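Local coordinates for protein lipoxygenase (Cyanothece sp., PDB 5EK8) that probably adds both atoms of molecular oxygen to polyunsaturated fatty acids, acting as a 9R-lipoxygenase with a non-heme iron, at residues A373-L378 with M386-L391; Y435-W440 with K536-I541; P442-C447 with A455-W460; D480-I485 with N545-T550. All coordinates share one frame; numbering follows the deposited sequence.

Contact 1: residues A373-L378 with M386-L391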
# COMPACT_ATOMS: atom_id res chain seq x y z
N ALA A 373 3.33 -9.25 -9.12
CA ALA A 373 3.81 -9.47 -10.49
C ALA A 373 5.32 -9.25 -10.59
O ALA A 373 6.05 -10.07 -11.18
CB ALA A 373 3.08 -8.57 -11.46
N CYS A 374 5.78 -8.14 -10.01
CA CYS A 374 7.19 -7.76 -10.05
C CYS A 374 8.08 -8.85 -9.49
O CYS A 374 8.98 -9.34 -10.18
CB CYS A 374 7.41 -6.47 -9.26
SG CYS A 374 9.14 -6.08 -8.94
N PHE A 375 7.84 -9.24 -8.25
CA PHE A 375 8.67 -10.25 -7.60
C PHE A 375 8.48 -11.61 -8.26
O PHE A 375 9.34 -12.49 -8.15
CB PHE A 375 8.35 -10.33 -6.11
CG PHE A 375 8.98 -9.23 -5.30
CD1 PHE A 375 10.30 -9.33 -4.88
CD2 PHE A 375 8.26 -8.09 -4.98
CE1 PHE A 375 10.88 -8.32 -4.15
CE2 PHE A 375 8.84 -7.08 -4.24
CZ PHE A 375 10.15 -7.19 -3.83
N ARG A 376 7.37 -11.78 -8.96
CA ARG A 376 7.13 -13.02 -9.68
C ARG A 376 8.01 -13.14 -10.91
O ARG A 376 8.50 -14.23 -11.21
CB ARG A 376 5.66 -13.14 -10.10
CG ARG A 376 4.76 -13.75 -9.05
CD ARG A 376 3.31 -13.77 -9.54
NE ARG A 376 3.09 -14.77 -10.57
CZ ARG A 376 2.55 -15.97 -10.34
NH1 ARG A 376 2.18 -16.30 -9.11
NH2 ARG A 376 2.39 -16.82 -11.33
N ASN A 377 8.23 -12.04 -11.62
CA ASN A 377 8.82 -12.15 -12.96
C ASN A 377 10.09 -11.35 -13.24
O ASN A 377 10.70 -11.51 -14.30
CB ASN A 377 7.76 -11.76 -14.00
CG ASN A 377 6.50 -12.60 -13.90
OD1 ASN A 377 6.47 -13.74 -14.37
ND2 ASN A 377 5.46 -12.05 -13.29
N LEU A 378 10.51 -10.50 -12.31
CA LEU A 378 11.67 -9.64 -12.55
C LEU A 378 12.91 -10.10 -11.79
O LEU A 378 13.01 -9.89 -10.58
CB LEU A 378 11.34 -8.19 -12.20
CG LEU A 378 10.24 -7.56 -13.06
CD1 LEU A 378 10.04 -6.09 -12.70
CD2 LEU A 378 10.55 -7.73 -14.54
N MET A 386 15.13 -1.49 -10.12
CA MET A 386 14.47 -0.20 -10.08
C MET A 386 13.13 -0.26 -9.35
O MET A 386 12.75 0.69 -8.68
CB MET A 386 14.28 0.32 -11.50
CG MET A 386 13.30 1.47 -11.62
SD MET A 386 13.22 2.04 -13.32
CE MET A 386 12.01 3.34 -13.15
N LEU A 387 12.44 -1.40 -9.45
CA LEU A 387 11.08 -1.51 -8.93
C LEU A 387 10.97 -2.16 -7.55
O LEU A 387 10.18 -1.70 -6.72
CB LEU A 387 10.20 -2.28 -9.92
CG LEU A 387 9.71 -1.47 -11.13
CD1 LEU A 387 8.81 -2.33 -12.01
CD2 LEU A 387 8.97 -0.23 -10.66
N THR A 388 11.74 -3.22 -7.31
CA THR A 388 11.64 -3.96 -6.05
C THR A 388 11.72 -3.14 -4.75
O THR A 388 10.94 -3.39 -3.83
CB THR A 388 12.72 -5.07 -5.98
OG1 THR A 388 13.94 -4.59 -6.56
CG2 THR A 388 12.27 -6.30 -6.74
N PRO A 389 12.66 -2.16 -4.64
CA PRO A 389 12.72 -1.44 -3.36
C PRO A 389 11.47 -0.64 -3.02
O PRO A 389 11.23 -0.33 -1.85
CB PRO A 389 13.92 -0.50 -3.55
CG PRO A 389 14.05 -0.34 -5.01
CD PRO A 389 13.68 -1.67 -5.58
N HIS A 390 10.67 -0.31 -4.03
CA HIS A 390 9.44 0.45 -3.80
C HIS A 390 8.24 -0.47 -3.61
O HIS A 390 7.23 -0.07 -3.03
CB HIS A 390 9.19 1.40 -4.97
CG HIS A 390 10.36 2.27 -5.30
ND1 HIS A 390 10.82 3.26 -4.46
CD2 HIS A 390 11.18 2.29 -6.38
CE1 HIS A 390 11.87 3.85 -5.00
NE2 HIS A 390 12.11 3.28 -6.17
N LEU A 391 8.35 -1.70 -4.09
CA LEU A 391 7.24 -2.65 -4.01
C LEU A 391 7.44 -3.68 -2.90
O LEU A 391 6.53 -4.46 -2.62
CB LEU A 391 7.06 -3.36 -5.35
CG LEU A 391 6.43 -2.52 -6.46
CD1 LEU A 391 6.58 -3.20 -7.81
CD2 LEU A 391 4.96 -2.27 -6.16

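Contact 2: residues Y435-W440 with K536-I541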
# COMPACT_ATOMS: atom_id res chain seq x y z
N TYR A 435 -8.42 1.54 -12.00
CA TYR A 435 -7.07 2.07 -11.88
C TYR A 435 -6.09 1.41 -12.85
O TYR A 435 -5.85 0.21 -12.77
CB TYR A 435 -6.55 1.92 -10.45
CG TYR A 435 -7.22 2.82 -9.44
CD1 TYR A 435 -7.74 4.05 -9.81
CD2 TYR A 435 -7.33 2.43 -8.10
CE1 TYR A 435 -8.36 4.87 -8.89
CE2 TYR A 435 -7.95 3.26 -7.16
CZ TYR A 435 -8.46 4.48 -7.57
OH TYR A 435 -9.08 5.30 -6.66
N ASP A 436 -5.54 2.21 -13.76
CA ASP A 436 -4.53 1.72 -14.69
C ASP A 436 -3.34 2.68 -14.75
O ASP A 436 -3.43 3.82 -14.30
CB ASP A 436 -5.14 1.52 -16.09
CG ASP A 436 -4.14 0.97 -17.09
OD1 ASP A 436 -3.64 -0.15 -16.87
OD2 ASP A 436 -3.85 1.66 -18.09
N TRP A 437 -2.22 2.21 -15.29
CA TRP A 437 -0.99 3.00 -15.35
C TRP A 437 -0.89 3.92 -16.57
O TRP A 437 -0.16 4.91 -16.53
CB TRP A 437 0.22 2.06 -15.33
CG TRP A 437 0.15 1.00 -16.38
CD1 TRP A 437 -0.36 -0.26 -16.24
CD2 TRP A 437 0.59 1.09 -17.75
NE1 TRP A 437 -0.25 -0.95 -17.42
CE2 TRP A 437 0.32 -0.14 -18.36
CE3 TRP A 437 1.18 2.10 -18.51
CZ2 TRP A 437 0.62 -0.40 -19.70
CZ3 TRP A 437 1.48 1.85 -19.84
CH2 TRP A 437 1.20 0.61 -20.42
N LYS A 438 -1.62 3.60 -17.63
CA LYS A 438 -1.41 4.26 -18.92
C LYS A 438 -1.93 5.70 -18.96
O LYS A 438 -3.03 5.99 -18.48
CB LYS A 438 -2.06 3.46 -20.05
CG LYS A 438 -1.45 3.77 -21.41
CD LYS A 438 -2.00 2.87 -22.50
CE LYS A 438 -1.20 3.03 -23.79
NZ LYS A 438 -1.76 2.19 -24.88
N ASP A 439 -1.12 6.58 -19.54
CA ASP A 439 -1.43 8.00 -19.71
C ASP A 439 -1.76 8.71 -18.39
O ASP A 439 -2.32 9.81 -18.39
CB ASP A 439 -2.59 8.17 -20.69
CG ASP A 439 -2.14 8.12 -22.15
OD1 ASP A 439 -1.02 7.63 -22.42
OD2 ASP A 439 -2.92 8.56 -23.03
N TRP A 440 -1.42 8.08 -17.27
CA TRP A 440 -1.67 8.66 -15.96
C TRP A 440 -0.65 9.75 -15.65
O TRP A 440 0.56 9.55 -15.83
CB TRP A 440 -1.65 7.57 -14.88
CG TRP A 440 -2.17 8.02 -13.55
CD1 TRP A 440 -3.41 7.80 -13.04
CD2 TRP A 440 -1.45 8.76 -12.55
NE1 TRP A 440 -3.52 8.35 -11.79
CE2 TRP A 440 -2.33 8.95 -11.46
CE3 TRP A 440 -0.15 9.27 -12.47
CZ2 TRP A 440 -1.95 9.64 -10.31
CZ3 TRP A 440 0.22 9.95 -11.33
CH2 TRP A 440 -0.67 10.13 -10.26
N LYS A 536 -9.99 -6.45 -18.99
CA LYS A 536 -9.21 -6.29 -17.77
C LYS A 536 -8.80 -4.83 -17.52
O LYS A 536 -8.56 -4.07 -18.47
CB LYS A 536 -7.98 -7.19 -17.81
CG LYS A 536 -8.30 -8.65 -18.10
CD LYS A 536 -9.41 -9.18 -17.19
CE LYS A 536 -9.01 -9.14 -15.71
NZ LYS A 536 -7.85 -10.02 -15.41
N VAL A 537 -8.74 -4.45 -16.25
CA VAL A 537 -8.49 -3.06 -15.87
C VAL A 537 -7.05 -2.62 -16.20
O VAL A 537 -6.84 -1.51 -16.67
CB VAL A 537 -8.78 -2.82 -14.37
CG1 VAL A 537 -8.00 -3.77 -13.49
CG2 VAL A 537 -8.49 -1.38 -13.98
N ILE A 538 -6.07 -3.50 -15.99
CA ILE A 538 -4.69 -3.14 -16.30
C ILE A 538 -4.36 -3.39 -17.78
O ILE A 538 -4.56 -4.49 -18.29
CB ILE A 538 -3.67 -3.91 -15.42
CG1 ILE A 538 -3.89 -3.60 -13.94
CG2 ILE A 538 -2.25 -3.52 -15.80
CD1 ILE A 538 -3.77 -2.15 -13.61
N ARG A 539 -3.86 -2.36 -18.44
CA ARG A 539 -3.43 -2.47 -19.83
C ARG A 539 -2.05 -3.12 -19.94
O ARG A 539 -1.19 -2.89 -19.09
CB ARG A 539 -3.43 -1.09 -20.49
CG ARG A 539 -4.81 -0.45 -20.55
CD ARG A 539 -4.76 0.91 -21.24
NE ARG A 539 -6.07 1.52 -21.37
CZ ARG A 539 -6.63 2.30 -20.45
NH1 ARG A 539 -5.99 2.57 -19.32
NH2 ARG A 539 -7.84 2.81 -20.66
N PRO A 540 -1.84 -3.94 -20.98
CA PRO A 540 -0.56 -4.62 -21.17
C PRO A 540 0.58 -3.68 -21.58
O PRO A 540 0.40 -2.81 -22.42
CB PRO A 540 -0.85 -5.61 -22.30
CG PRO A 540 -1.98 -4.99 -23.05
CD PRO A 540 -2.82 -4.31 -22.02
N ILE A 541 1.74 -3.87 -20.95
CA ILE A 541 2.94 -3.10 -21.26
C ILE A 541 3.52 -3.57 -22.59
O ILE A 541 3.96 -2.77 -23.42
CB ILE A 541 4.00 -3.25 -20.14
CG1 ILE A 541 3.49 -2.64 -18.84
CG2 ILE A 541 5.33 -2.63 -20.56
CD1 ILE A 541 4.30 -3.01 -17.62

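Contact 3: residues P442-C447 with A455-W460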
# COMPACT_ATOMS: atom_id res chain seq x y z
N PRO A 442 -0.11 13.37 -12.76
CA PRO A 442 -0.64 14.11 -11.61
C PRO A 442 -1.44 15.35 -12.01
O PRO A 442 -1.18 15.95 -13.05
CB PRO A 442 0.62 14.52 -10.84
CG PRO A 442 1.67 13.57 -11.29
CD PRO A 442 1.36 13.29 -12.73
N ARG A 443 -2.41 15.71 -11.17
CA ARG A 443 -3.24 16.90 -11.39
C ARG A 443 -2.40 18.17 -11.49
O ARG A 443 -1.26 18.20 -11.03
CB ARG A 443 -4.25 17.05 -10.25
CG ARG A 443 -3.61 17.35 -8.90
CD ARG A 443 -4.53 16.99 -7.73
NE ARG A 443 -4.76 15.55 -7.64
CZ ARG A 443 -5.49 14.97 -6.68
NH1 ARG A 443 -6.05 15.71 -5.73
NH2 ARG A 443 -5.64 13.65 -6.67
N GLN A 444 -2.96 19.21 -12.10
CA GLN A 444 -2.28 20.50 -12.19
C GLN A 444 -2.78 21.46 -11.11
O GLN A 444 -3.93 21.36 -10.67
CB GLN A 444 -2.46 21.10 -13.58
CG GLN A 444 -1.75 20.33 -14.67
CD GLN A 444 -0.26 20.19 -14.40
OE1 GLN A 444 0.38 21.11 -13.89
NE2 GLN A 444 0.29 19.03 -14.74
N PRO A 445 -1.92 22.39 -10.67
CA PRO A 445 -2.26 23.33 -9.60
C PRO A 445 -3.39 24.28 -9.96
O PRO A 445 -3.28 25.02 -10.94
CB PRO A 445 -0.95 24.11 -9.38
CG PRO A 445 0.11 23.22 -9.92
CD PRO A 445 -0.51 22.54 -11.09
N ILE A 446 -4.47 24.25 -9.18
CA ILE A 446 -5.54 25.22 -9.34
C ILE A 446 -5.06 26.63 -9.02
O ILE A 446 -5.38 27.58 -9.73
CB ILE A 446 -6.74 24.90 -8.43
CG1 ILE A 446 -7.20 23.45 -8.62
CG2 ILE A 446 -7.89 25.86 -8.69
CD1 ILE A 446 -8.46 23.12 -7.86
N CYS A 447 -4.29 26.76 -7.94
CA CYS A 447 -3.79 28.05 -7.49
C CYS A 447 -2.44 27.94 -6.78
O CYS A 447 -1.89 26.84 -6.65
CB CYS A 447 -4.81 28.72 -6.58
SG CYS A 447 -5.29 27.70 -5.17
N ALA A 455 3.84 20.06 -5.52
CA ALA A 455 4.69 19.00 -5.01
C ALA A 455 4.71 17.77 -5.92
O ALA A 455 5.77 17.28 -6.31
CB ALA A 455 4.24 18.60 -3.62
N ALA A 456 3.51 17.32 -6.27
CA ALA A 456 3.31 16.13 -7.08
C ALA A 456 3.93 16.27 -8.47
O ALA A 456 4.58 15.35 -8.96
CB ALA A 456 1.83 15.81 -7.20
N ASN A 457 3.75 17.43 -9.09
CA ASN A 457 4.31 17.65 -10.42
C ASN A 457 5.84 17.73 -10.40
O ASN A 457 6.51 17.17 -11.28
CB ASN A 457 3.73 18.92 -11.05
CG ASN A 457 2.48 18.64 -11.86
OD1 ASN A 457 2.56 18.21 -13.01
ND2 ASN A 457 1.32 18.88 -11.25
N LEU A 458 6.39 18.40 -9.39
CA LEU A 458 7.83 18.45 -9.20
C LEU A 458 8.40 17.03 -9.08
O LEU A 458 9.35 16.65 -9.79
CB LEU A 458 8.19 19.26 -7.96
CG LEU A 458 9.43 20.15 -8.01
CD1 LEU A 458 9.63 20.82 -6.66
CD2 LEU A 458 10.68 19.38 -8.42
N TYR A 459 7.80 16.26 -8.18
CA TYR A 459 8.23 14.88 -7.97
C TYR A 459 8.11 14.06 -9.25
O TYR A 459 8.95 13.22 -9.55
CB TYR A 459 7.42 14.21 -6.86
CG TYR A 459 8.02 12.90 -6.41
CD1 TYR A 459 9.30 12.85 -5.87
CD2 TYR A 459 7.31 11.71 -6.53
CE1 TYR A 459 9.85 11.67 -5.46
CE2 TYR A 459 7.86 10.51 -6.13
CZ TYR A 459 9.14 10.49 -5.59
OH TYR A 459 9.71 9.31 -5.17
N TRP A 460 7.04 14.33 -10.00
CA TRP A 460 6.78 13.62 -11.24
C TRP A 460 7.89 13.88 -12.24
O TRP A 460 8.34 12.96 -12.92
CB TRP A 460 5.43 14.03 -11.82
CG TRP A 460 5.03 13.23 -13.03
CD1 TRP A 460 5.04 13.64 -14.32
CD2 TRP A 460 4.56 11.88 -13.04
NE1 TRP A 460 4.61 12.63 -15.15
CE2 TRP A 460 4.30 11.54 -14.38
CE3 TRP A 460 4.33 10.92 -12.05
CZ2 TRP A 460 3.83 10.28 -14.76
CZ3 TRP A 460 3.86 9.68 -12.42
CH2 TRP A 460 3.62 9.37 -13.76

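Contact 4: residues D480-I485 with N545-T550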
# COMPACT_ATOMS: atom_id res chain seq x y z
N ASP A 480 17.74 -7.27 -23.59
CA ASP A 480 18.20 -8.66 -23.62
C ASP A 480 17.29 -9.60 -22.82
O ASP A 480 17.15 -10.77 -23.17
CB ASP A 480 19.63 -8.77 -23.09
CG ASP A 480 20.67 -8.30 -24.09
OD1 ASP A 480 20.29 -8.02 -25.25
OD2 ASP A 480 21.86 -8.22 -23.72
N GLU A 481 16.70 -9.09 -21.76
CA GLU A 481 15.84 -9.89 -20.90
C GLU A 481 14.43 -9.32 -20.87
O GLU A 481 13.79 -9.26 -19.82
CB GLU A 481 16.41 -9.98 -19.49
CG GLU A 481 17.73 -10.75 -19.40
CD GLU A 481 17.58 -12.24 -19.68
OE1 GLU A 481 16.43 -12.71 -19.88
OE2 GLU A 481 18.61 -12.95 -19.69
N TRP A 482 13.95 -8.92 -22.05
CA TRP A 482 12.64 -8.31 -22.19
C TRP A 482 11.51 -9.31 -21.93
O TRP A 482 10.39 -8.93 -21.58
CB TRP A 482 12.50 -7.70 -23.59
CG TRP A 482 11.21 -7.00 -23.81
CD1 TRP A 482 10.11 -7.49 -24.45
CD2 TRP A 482 10.88 -5.67 -23.40
NE1 TRP A 482 9.11 -6.55 -24.45
CE2 TRP A 482 9.56 -5.42 -23.81
CE3 TRP A 482 11.57 -4.67 -22.71
CZ2 TRP A 482 8.91 -4.21 -23.57
CZ3 TRP A 482 10.93 -3.47 -22.46
CH2 TRP A 482 9.62 -3.25 -22.90
N VAL A 483 11.83 -10.59 -22.09
CA VAL A 483 10.88 -11.67 -21.84
C VAL A 483 10.31 -11.56 -20.43
O VAL A 483 9.12 -11.80 -20.20
CB VAL A 483 11.55 -13.05 -22.03
CG1 VAL A 483 10.67 -14.16 -21.48
CG2 VAL A 483 11.85 -13.28 -23.50
N GLU A 484 11.16 -11.16 -19.49
CA GLU A 484 10.73 -10.93 -18.11
C GLU A 484 9.68 -9.83 -18.07
O GLU A 484 8.67 -9.95 -17.37
CB GLU A 484 11.92 -10.58 -17.22
CG GLU A 484 12.89 -11.73 -17.00
CD GLU A 484 13.83 -11.51 -15.82
OE1 GLU A 484 13.83 -10.40 -15.26
OE2 GLU A 484 14.56 -12.46 -15.46
N ILE A 485 9.90 -8.77 -18.84
CA ILE A 485 8.92 -7.68 -18.91
C ILE A 485 7.60 -8.19 -19.47
O ILE A 485 6.52 -7.77 -19.02
CB ILE A 485 9.42 -6.51 -19.78
CG1 ILE A 485 10.74 -5.97 -19.22
CG2 ILE A 485 8.36 -5.42 -19.86
CD1 ILE A 485 10.67 -5.56 -17.75
N ASN A 545 8.44 -10.40 -27.52
CA ASN A 545 9.62 -10.88 -26.82
C ASN A 545 10.82 -9.96 -27.00
O ASN A 545 11.92 -10.25 -26.53
CB ASN A 545 9.96 -12.30 -27.28
CG ASN A 545 8.92 -13.32 -26.87
OD1 ASN A 545 8.30 -13.20 -25.81
ND2 ASN A 545 8.71 -14.33 -27.71
N GLN A 546 10.59 -8.85 -27.70
CA GLN A 546 11.60 -7.81 -27.85
C GLN A 546 10.93 -6.44 -27.74
O GLN A 546 9.77 -6.28 -28.12
CB GLN A 546 12.34 -7.94 -29.18
CG GLN A 546 13.32 -9.09 -29.23
CD GLN A 546 13.13 -9.95 -30.47
OE1 GLN A 546 12.00 -10.27 -30.86
NE2 GLN A 546 14.24 -10.33 -31.10
N PRO A 547 11.65 -5.45 -27.21
CA PRO A 547 11.05 -4.14 -27.00
C PRO A 547 10.85 -3.35 -28.30
O PRO A 547 11.39 -3.72 -29.34
CB PRO A 547 12.05 -3.43 -26.09
CG PRO A 547 13.36 -4.06 -26.45
CD PRO A 547 13.04 -5.50 -26.72
N SER A 548 10.07 -2.28 -28.20
CA SER A 548 9.94 -1.29 -29.25
C SER A 548 9.79 0.07 -28.58
O SER A 548 9.64 0.14 -27.36
CB SER A 548 8.74 -1.59 -30.16
OG SER A 548 7.51 -1.40 -29.47
N ALA A 549 9.82 1.14 -29.37
CA ALA A 549 9.63 2.49 -28.83
C ALA A 549 8.36 2.56 -27.98
O ALA A 549 8.38 3.04 -26.84
CB ALA A 549 9.59 3.51 -29.95
N THR A 550 7.27 2.06 -28.54
CA THR A 550 5.99 1.99 -27.85
C THR A 550 6.08 1.21 -26.54
O THR A 550 5.70 1.72 -25.49
CB THR A 550 4.91 1.36 -28.74
OG1 THR A 550 4.61 2.24 -29.82
CG2 THR A 550 3.64 1.10 -27.94

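Contact 1: residues A373-L378 with M386-L391
A helical hairpin brings C374 and F375, near the end of the long helix 337-377, against T388 and L391 of the short helix 383-391. The long helix also supplies the iron ligands H359 and H364 further back along the chain. After a short connection the second helix doubles back, and the axes of the pieces 373-377 and 386-391 cross at -134° and approach to 9.9 Å.

No hydrogen bond spans the interface, which is filled by apolar groups. The small C374 suits the middle of it: here the helices come close, its CA being 7.1 Å from the CA of T388. Its SG stands trans to the backbone N (chi1 168°), which carries the sulfur to 3.8 Å from T388 CG2, while C374 CB lies 3.7 Å from L391 CD1. One side of the contact belongs to F375. T388 CG2 sits over a face of its ring in a CH-pi contact, 4.0 Å from the centroid, and the carbonyl end of L391 faces the ring edge. Threonine serves two purposes here, since its methyl covers the phenyl while OG1 turns back to the carbonyl of R384 in its own helix. Where helix 337-377 runs out, L378 crosses L387, their CD1 methyls 4.0 Å apart; branched leucine ends fill this end of the interface.

Around the hairpin, W163 stacks on the F375 ring, and F488 of helix 482-495 packs on C374. From the second helix, M386 reaches helices 451-473 and 549-574, and H390 also packs on helix 549-574.

Contact 2: residues Y435-W440 with K536-I541
Y435 enters the contact through its backbone: the carbonyl O lies beside V537 CG2 and I538 CD1.

D436 follows, and its carboxylate ties the two loops together. A chi1 of -178° swings the group out from its own backbone N toward R539. OD1 takes the backbone N-H of R539 in a nearly straight bond of 2.7 Å (168°), from above the carboxylate plane. OD2 receives R539 NH1 at 2.6 Å, forming a salt bridge, and from the opposite face the backbone N of K438 at 3.0 Å, which makes an Asx turn. An aspartate fits because its short side chain can hold both its own chain and the neighbouring one. The carboxylate and guanidinium planes stand 64° apart, with OD2 lying near the guanidinium plane.

W437 then sends its indole N-H, close to the ring plane, to the carbonyl O of R539 (NE1 to O 2.7 Å). I538 CG2 lies at the ring edge, and I541 CG1 packs 3.7 Å from W437 CZ2. K438, beginning the central pair of a type II turn from W437 to W440, lays its extended chain across the arginine, CD to CD 3.6 Å. The two like charges are not in contact, K438 NZ being 5.6 Å from R539 NE.

The other guanidinium nitrogens, NE and NH2 of R539, go to the carbonyls of P527 and L526. Helix 337-377 packs against Y435 and W437, helix 482-495 against I538 and I541, and helix 549-574 against W437, K438 and I541.

Contact 3: residues P442-C447 with A455-W460
The indole of W460 presents one face to P442, whose CD lies 3.6 Å from the centroid of the five-membered ring and 16° off its normal, a proline-tryptophan CH-pi contact. A second pair of flat groups that meet, the amides of Q444 and N457, stands with planes 49° apart. Together these pairs fold the irregular segment 442-447 back along helix 451-473, the helix that follows it in the chain. A rigid proline ring suits the spot: it can lie on the indole while its CB packs 4.0 Å from the CB of A456, where a bare methyl lets the loop come close to the helix.

One helical turn back from W460, N457 holds the loop backbone. Its ND2 makes a weak bond to R443 O and another bond to A453 O within the helix, and its OD1 accepts from Q444. With a leucine here, R443 O and Q444 NE2 would probably each lose a mate and the loop would be less firmly tied to the helix. R443 itself leads away to P260 and E520. Bent at chi2 (-56°), the chain of Q444 curls back across the asparagine and brings NE2 to 3.0 Å from N457 OD1.

Contact 4: residues D480-I485 with N545-T550
Ring packing carries most of this contact, and W482 and P547 supply it. P547 CB stands over the six-membered ring of W482, 3.6 Å from its centroid and 11° off the normal, in a CH-pi contact. The CD of the same proline reaches the other end of the indole, 3.8 Å from W482 CG, so that the pyrrolidine spans much of one face. The tryptophan's chi1 of -177° sends the ring across to that proline. On the opposite face I485, one turn further along helix 482-495, sets its CB over the ring centre.

Backbone packing adds to this: the carbonyl carbon of Q546 lies over the indole, 3.5 Å from W482 CD1. Separately, V483 CG2 comes only loosely to N545 OD1, at 4.2 Å.

One segment leads into helix 482-495, the other into helix 549-574, where S548 holds the N-cap position and its OG reaches the N of D551 in a weak bond. A proline just ahead of that cap suits a chain that is not yet helical and needs no backbone N-H there.

No hydrogen bond joins the two segments; the polar end of the indole is served from outside them. W482 NE1 donates to T542 OG1, which fixes the turn of the indole. Putting an alanine here removes the indole, which is likely to open a gap between P547 and I485 and to leave T542 OG1 without its N-H mate. The carboxylate of E484 takes the backbone N-H groups of R379, K380 and N381.

Contacts 1 and 2 are buried, contact 3 is partly so, and contact 4 lies at the surface, about 28 Å from the chain centre to its own centre. Helix 549-574 is shared ground: contact 4 includes its start, and side chains of the other three pack on it. Chemistry varies with place. Contact 1, between two helices, is held by apolar contacts, with no hydrogen bond across it; contact 2 joins two irregular loops and relies on a buried salt bridge and hydrogen bonds; contacts 3 and 4 each lay a proline on a tryptophan, with an amide pair added only in contact 3. Contact 4 touches contact 1 through E484 and I485 and contact 2 through I485, while W440 and W460 link contacts 2 and 3.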